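PDB 4RNZ: conserved hypothetical secreted protein, which is probably a zinc-dependent M23B metallopeptidase that acts on peptidoglycan and takes part in determining cell shape. Local coordinates for residues Asp32-Ala37 against Tyr264-Ala269; Ser36-Ser41 against Gly303-Ser308. One frame throughout, in Å; residues are numbered along the deposited sequence.

Interaction 1 (Asp32-Ala37 against Tyr264-Ala269); sequences DKELSA and YAHMSA. With ZN (zinc ion), chain B.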
loop_
_atom_site.group_PDB
_atom_site.type_symbol
_atom_site.label_atom_id
_atom_site.label_comp_id
_atom_site.label_asym_id
_atom_site.label_seq_id
_atom_site.Cartn_x
_atom_site.Cartn_y
_atom_site.Cartn_z
ATOM N N ASP A 32 3.246 20.059 -1.187
ATOM C CA ASP A 32 1.816 19.791 -1.393
ATOM C C ASP A 32 1.490 19.337 -2.834
ATOM O O ASP A 32 0.621 18.491 -3.039
ATOM C CB ASP A 32 0.984 20.997 -0.983
ATOM C CG ASP A 32 0.822 21.114 0.526
ATOM O OD1 ASP A 32 1.143 20.151 1.253
ATOM O OD2 ASP A 32 0.365 22.182 0.986
ATOM N N LYS A 33 2.185 19.874 -3.835
ATOM C CA LYS A 33 2.028 19.362 -5.194
ATOM C C LYS A 33 2.405 17.884 -5.305
ATOM O O LYS A 33 1.683 17.117 -5.926
ATOM C CB LYS A 33 2.855 20.179 -6.176
ATOM C CG LYS A 33 2.255 21.549 -6.411
ATOM C CD LYS A 33 3.067 22.347 -7.417
ATOM C CE LYS A 33 2.245 23.457 -8.043
ATOM N NZ LYS A 33 2.970 24.746 -7.942
ATOM N N GLU A 34 3.524 17.486 -4.704
ATOM C CA GLU A 34 3.916 16.072 -4.714
ATOM C C GLU A 34 2.794 15.218 -4.092
ATOM O O GLU A 34 2.409 14.177 -4.613
ATOM C CB GLU A 34 5.213 15.842 -3.934
ATOM C CG GLU A 34 6.490 16.225 -4.667
ATOM C CD GLU A 34 7.747 15.570 -4.065
ATOM O OE1 GLU A 34 8.754 15.462 -4.786
ATOM O OE2 GLU A 34 7.737 15.158 -2.881
ATOM N N LEU A 35 2.258 15.704 -2.988
ATOM C CA LEU A 35 1.186 15.022 -2.263
ATOM C C LEU A 35 -0.030 14.818 -3.195
ATOM O O LEU A 35 -0.585 13.705 -3.308
ATOM C CB LEU A 35 0.844 15.859 -1.023
ATOM C CG LEU A 35 0.678 15.295 0.374
ATOM C CD1 LEU A 35 1.727 14.253 0.739
ATOM C CD2 LEU A 35 0.688 16.455 1.360
ATOM N N SER A 36 -0.379 15.879 -3.925
ATOM C CA SER A 36 -1.499 15.865 -4.842
ATOM C C SER A 36 -1.329 14.964 -6.041
ATOM O O SER A 36 -2.305 14.617 -6.669
ATOM C CB SER A 36 -1.786 17.285 -5.338
ATOM O OG SER A 36 -0.862 17.680 -6.344
ATOM N N ALA A 37 -0.100 14.582 -6.377
ATOM C CA ALA A 37 0.136 13.703 -7.519
ATOM C C ALA A 37 -0.231 12.246 -7.244
ATOM O O ALA A 37 -0.188 11.433 -8.155
ATOM C CB ALA A 37 1.603 13.789 -7.960
ATOM N N TYR A 264 9.644 6.890 -9.130
ATOM C CA TYR A 264 10.871 7.655 -9.316
ATOM C C TYR A 264 10.530 8.924 -10.060
ATOM O O TYR A 264 10.321 8.872 -11.268
ATOM C CB TYR A 264 11.829 6.850 -10.187
ATOM C CG TYR A 264 12.175 5.504 -9.631
ATOM C CD1 TYR A 264 11.335 4.422 -9.819
ATOM C CD2 TYR A 264 13.350 5.312 -8.928
ATOM C CE1 TYR A 264 11.653 3.167 -9.299
ATOM C CE2 TYR A 264 13.680 4.072 -8.414
ATOM C CZ TYR A 264 12.836 3.000 -8.614
ATOM O OH TYR A 264 13.162 1.781 -8.082
ATOM N N ALA A 265 10.484 10.056 -9.359
ATOM C CA ALA A 265 9.918 11.281 -9.917
ATOM C C ALA A 265 10.904 12.444 -9.980
ATOM O O ALA A 265 11.924 12.467 -9.286
ATOM C CB ALA A 265 8.679 11.701 -9.122
ATOM N N HIS A 266 10.510 13.417 -10.799
ATOM C CA HIS A 266 11.234 14.628 -11.116
ATOM C C HIS A 266 12.389 14.388 -12.087
ATOM O O HIS A 266 13.387 15.079 -12.025
ATOM C CB HIS A 266 11.724 15.347 -9.852
ATOM C CG HIS A 266 10.625 15.688 -8.895
ATOM N ND1 HIS A 266 9.629 16.588 -9.199
ATOM C CD2 HIS A 266 10.352 15.235 -7.649
ATOM C CE1 HIS A 266 8.794 16.678 -8.182
ATOM N NE2 HIS A 266 9.208 15.861 -7.232
ATOM N N MET A 267 12.245 13.436 -12.988
ATOM C CA MET A 267 13.334 13.087 -13.873
ATOM C C MET A 267 13.507 14.163 -14.953
ATOM O O MET A 267 12.539 14.817 -15.336
ATOM C CB MET A 267 13.073 11.746 -14.538
ATOM C CG MET A 267 13.003 10.575 -13.591
ATOM S SD MET A 267 13.206 9.069 -14.531
ATOM C CE MET A 267 12.802 7.939 -13.216
ATOM N N SER A 268 14.741 14.346 -15.429
ATOM C CA SER A 268 14.997 15.210 -16.586
ATOM C C SER A 268 14.836 14.395 -17.855
ATOM O O SER A 268 14.542 14.950 -18.906
ATOM C CB SER A 268 16.375 15.881 -16.522
ATOM O OG SER A 268 17.408 14.931 -16.336
ATOM N N ALA A 269 14.955 13.074 -17.757
ATOM C CA ALA A 269 14.870 12.209 -18.939
ATOM C C ALA A 269 14.713 10.753 -18.542
ATOM O O ALA A 269 15.192 10.338 -17.476
ATOM C CB ALA A 269 16.132 12.371 -19.794
HETATM ZN ZN ZN B . 9.196 13.955 -2.242
#

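Interaction 2 (Ser36-Ser41 against Gly303-Ser308); sequences SAEIQS and GVYKNS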
loop_
_atom_site.group_PDB
_atom_site.type_symbol
_atom_site.label_atom_id
_atom_site.label_comp_id
_atom_site.label_asym_id
_atom_site.label_seq_id
_atom_site.Cartn_x
_atom_site.Cartn_y
_atom_site.Cartn_z
ATOM N N SER A 36 -0.379 15.879 -3.925
ATOM C CA SER A 36 -1.499 15.865 -4.842
ATOM C C SER A 36 -1.329 14.964 -6.041
ATOM O O SER A 36 -2.305 14.617 -6.669
ATOM C CB SER A 36 -1.786 17.285 -5.338
ATOM O OG SER A 36 -0.862 17.680 -6.344
ATOM N N ALA A 37 -0.100 14.582 -6.377
ATOM C CA ALA A 37 0.136 13.703 -7.519
ATOM C C ALA A 37 -0.231 12.246 -7.244
ATOM O O ALA A 37 -0.188 11.433 -8.155
ATOM C CB ALA A 37 1.603 13.789 -7.960
ATOM N N GLU A 38 -0.578 11.903 -6.011
ATOM C CA GLU A 38 -0.849 10.495 -5.680
ATOM C C GLU A 38 -2.325 10.107 -5.610
ATOM O O GLU A 38 -2.686 9.144 -4.931
ATOM C CB GLU A 38 -0.130 10.093 -4.381
ATOM C CG GLU A 38 1.334 9.712 -4.584
ATOM C CD GLU A 38 1.560 8.564 -5.599
ATOM O OE1 GLU A 38 2.579 8.585 -6.329
ATOM O OE2 GLU A 38 0.739 7.623 -5.674
ATOM N N ILE A 39 -3.171 10.814 -6.345
ATOM C CA ILE A 39 -4.559 10.412 -6.483
ATOM C C ILE A 39 -4.557 9.220 -7.430
ATOM O O ILE A 39 -4.204 9.348 -8.598
ATOM C CB ILE A 39 -5.436 11.530 -7.079
ATOM C CG1 ILE A 39 -5.412 12.788 -6.207
ATOM C CG2 ILE A 39 -6.865 11.040 -7.242
ATOM C CD1 ILE A 39 -6.102 13.961 -6.869
ATOM N N GLN A 40 -4.933 8.053 -6.940
ATOM C CA GLN A 40 -4.893 6.864 -7.791
ATOM C C GLN A 40 -6.185 6.660 -8.552
ATOM O O GLN A 40 -7.285 6.940 -8.054
ATOM C CB GLN A 40 -4.540 5.627 -6.958
ATOM C CG GLN A 40 -3.140 5.722 -6.364
ATOM C CD GLN A 40 -2.075 5.977 -7.436
ATOM O OE1 GLN A 40 -1.994 5.247 -8.430
ATOM N NE2 GLN A 40 -1.260 7.014 -7.242
ATOM N N SER A 41 -6.071 6.140 -9.763
ATOM C CA SER A 41 -7.265 5.817 -10.506
ATOM C C SER A 41 -8.028 4.744 -9.727
ATOM O O SER A 41 -7.462 3.983 -8.943
ATOM C CB SER A 41 -6.948 5.377 -11.940
ATOM O OG SER A 41 -6.395 4.088 -11.957
ATOM N N GLY A 303 9.515 6.870 -4.141
ATOM C CA GLY A 303 8.370 6.382 -3.382
ATOM C C GLY A 303 8.176 4.878 -3.465
ATOM O O GLY A 303 8.423 4.269 -4.507
ATOM N N VAL A 304 7.739 4.283 -2.357
ATOM C CA VAL A 304 7.431 2.881 -2.317
ATOM C C VAL A 304 6.051 2.696 -1.696
ATOM O O VAL A 304 5.754 3.298 -0.669
ATOM C CB VAL A 304 8.483 2.065 -1.555
ATOM C CG1 VAL A 304 8.097 0.582 -1.528
ATOM C CG2 VAL A 304 9.858 2.237 -2.216
ATOM N N TYR A 305 5.243 1.870 -2.363
ATOM C CA TYR A 305 3.866 1.531 -1.956
ATOM C C TYR A 305 3.740 0.023 -1.806
ATOM O O TYR A 305 4.003 -0.700 -2.763
ATOM C CB TYR A 305 2.885 1.983 -3.026
ATOM C CG TYR A 305 2.860 3.471 -3.137
ATOM C CD1 TYR A 305 3.799 4.140 -3.911
ATOM C CD2 TYR A 305 1.923 4.228 -2.428
ATOM C CE1 TYR A 305 3.822 5.525 -3.955
ATOM C CE2 TYR A 305 1.930 5.615 -2.495
ATOM C CZ TYR A 305 2.900 6.241 -3.252
ATOM O OH TYR A 305 2.932 7.603 -3.329
ATOM N N LYS A 306 3.370 -0.443 -0.617
ATOM C CA LYS A 306 3.100 -1.857 -0.379
ATOM C C LYS A 306 1.589 -2.045 -0.270
ATOM O O LYS A 306 0.986 -1.504 0.638
ATOM C CB LYS A 306 3.748 -2.333 0.916
ATOM C CG LYS A 306 3.479 -3.807 1.222
ATOM C CD LYS A 306 4.162 -4.285 2.500
ATOM C CE LYS A 306 3.709 -5.696 2.891
ATOM N NZ LYS A 306 4.518 -6.304 3.997
ATOM N N ASN A 307 1.001 -2.822 -1.173
ATOM C CA ASN A 307 -0.445 -3.100 -1.136
ATOM C C ASN A 307 -1.249 -1.795 -1.182
ATOM O O ASN A 307 -2.247 -1.626 -0.478
ATOM C CB ASN A 307 -0.805 -3.949 0.086
ATOM C CG ASN A 307 -0.384 -5.397 -0.083
ATOM O OD1 ASN A 307 -0.461 -5.919 -1.169
ATOM N ND2 ASN A 307 0.052 -6.036 0.990
ATOM N N SER A 308 -0.740 -0.869 -1.991
ATOM C CA SER A 308 -1.338 0.435 -2.262
ATOM C C SER A 308 -1.003 1.515 -1.231
ATOM O O SER A 308 -1.265 2.693 -1.471
ATOM C CB SER A 308 -2.866 0.303 -2.476
ATOM O OG SER A 308 -3.525 0.401 -1.208
#

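Interaction 1 (Asp32-Ala37 against Tyr264-Ala269)
His266 NE2 donates a short hydrogen bond to Glu34 OE1, with 2.5 Å between the two atoms. The bond bends moderately, with an angle of 153° at the hydrogen. Glu34 OE1 lies close to the plane of the imidazole, at the NE2 edge. It accepts through its anti lone pair, the one turned away from OE2. The carboxylate and the ring are nearly coplanar, at 17° to each other. The two side chains meet at about a right angle.

The other oxygen holds the metal. Glu34 OE2 is 2.0 Å from the zinc ion, whereas Glu34 OE1 stays 3.0 Å from it. The carboxylate is therefore essentially a one-oxygen ligand, and its second oxygen is given to His266. The two bonds, one at each oxygen, should fix the rotation of the group. The bound zinc ion probably polarises the carboxylate.

Glu34 sits on helix 30-36 and reaches the metal with an extended side chain. Its CG lies anti to the carbonyl carbon (chi1 -78°), and the chain runs on almost straight from there. The two backbones stay well apart, with 9.3 Å between the CA atoms of Glu34 and Ala265, so the side chains span the gap. His266 stands where strand 260-267 turns a corner. Its ND1 is hydrogen-bonded to the backbone O of Thr292, so the ring is held at both nitrogens.

His219, Asp223 and His301 complete the zinc site. His219 and Asp223 form the HxxxD motif of M23 peptidases, and His301 is the second histidine of the HxH motif. Glu34, from the Csd3 N-terminal region, adds a fourth protein ligand to this family metal centre. That arrangement is consistent with a blocked, latent M23 active site.

Interaction 2 (Ser36-Ser41 against Gly303-Ser308)
Segment 36-41, the end of helix 30-36 and the loop after it, faces the end of the strand that carries Tyr305, and the nearest CA atoms, of Glu38 and Gly303, are 10.4 Å apart. The strand, 299-306, belongs to the antiparallel sheet of the M23 peptidase fold. It ends in a tight hairpin to strand 309-311. Asn307 and Ser308 both have positive phi at that turn, as in a type I' turn.

Two buried side chains, Glu38 and Tyr305, bridge the gap from opposite directions. Both leave their backbones toward the other segment. Tyr305 rises from the strand with CG anti to its carbonyl carbon, and its phenol end carries the contact. Glu38 is folded rather than stretched. A bend at chi2 (-57°) turns its carboxylate to the phenol end of Tyr305. The modelled approach of the phenol oxygen is too tight to be trusted in detail, and no hydrogen bond between the two groups can be claimed from it. The carboxylate and ring planes are 32° apart, so the groups are tilted and not stacked flat.

Polar partners of Glu38 lie on the peptidase side: its OE1 is hydrogen-bonded to Tyr249 OH, and its OE2 forms a salt bridge with Arg261 NH2. Arg261 also makes a cation-pi contact with the Tyr305 ring and pairs with Tyr305 along the backbone.

Within segment 36-41 the chain folds back on itself beside Glu38, where Gln40 NE2 makes a weak 3.5 Å hydrogen bond to Glu38 O.

In the fold
Interactions 1 and 2 lie about 12 Å apart, centre to centre. They start from one continuous piece of the N-terminal region: helix 30-36 supplies Glu34, and the loop that follows supplies Glu38. Ser36 and Ala37 belong to both segments. The partners come more than 220 residues later, on strands 260-267 and 299-306, which are antiparallel neighbours in the peptidase sheet. Interaction 1 lies at the zinc ion, which Glu34 binds, while in interaction 2 the side chain of Tyr305 comes within about 9 Å of it. Together they dock the N-terminal region against the metal-bearing sheet at two points, one at the metal and one beside it.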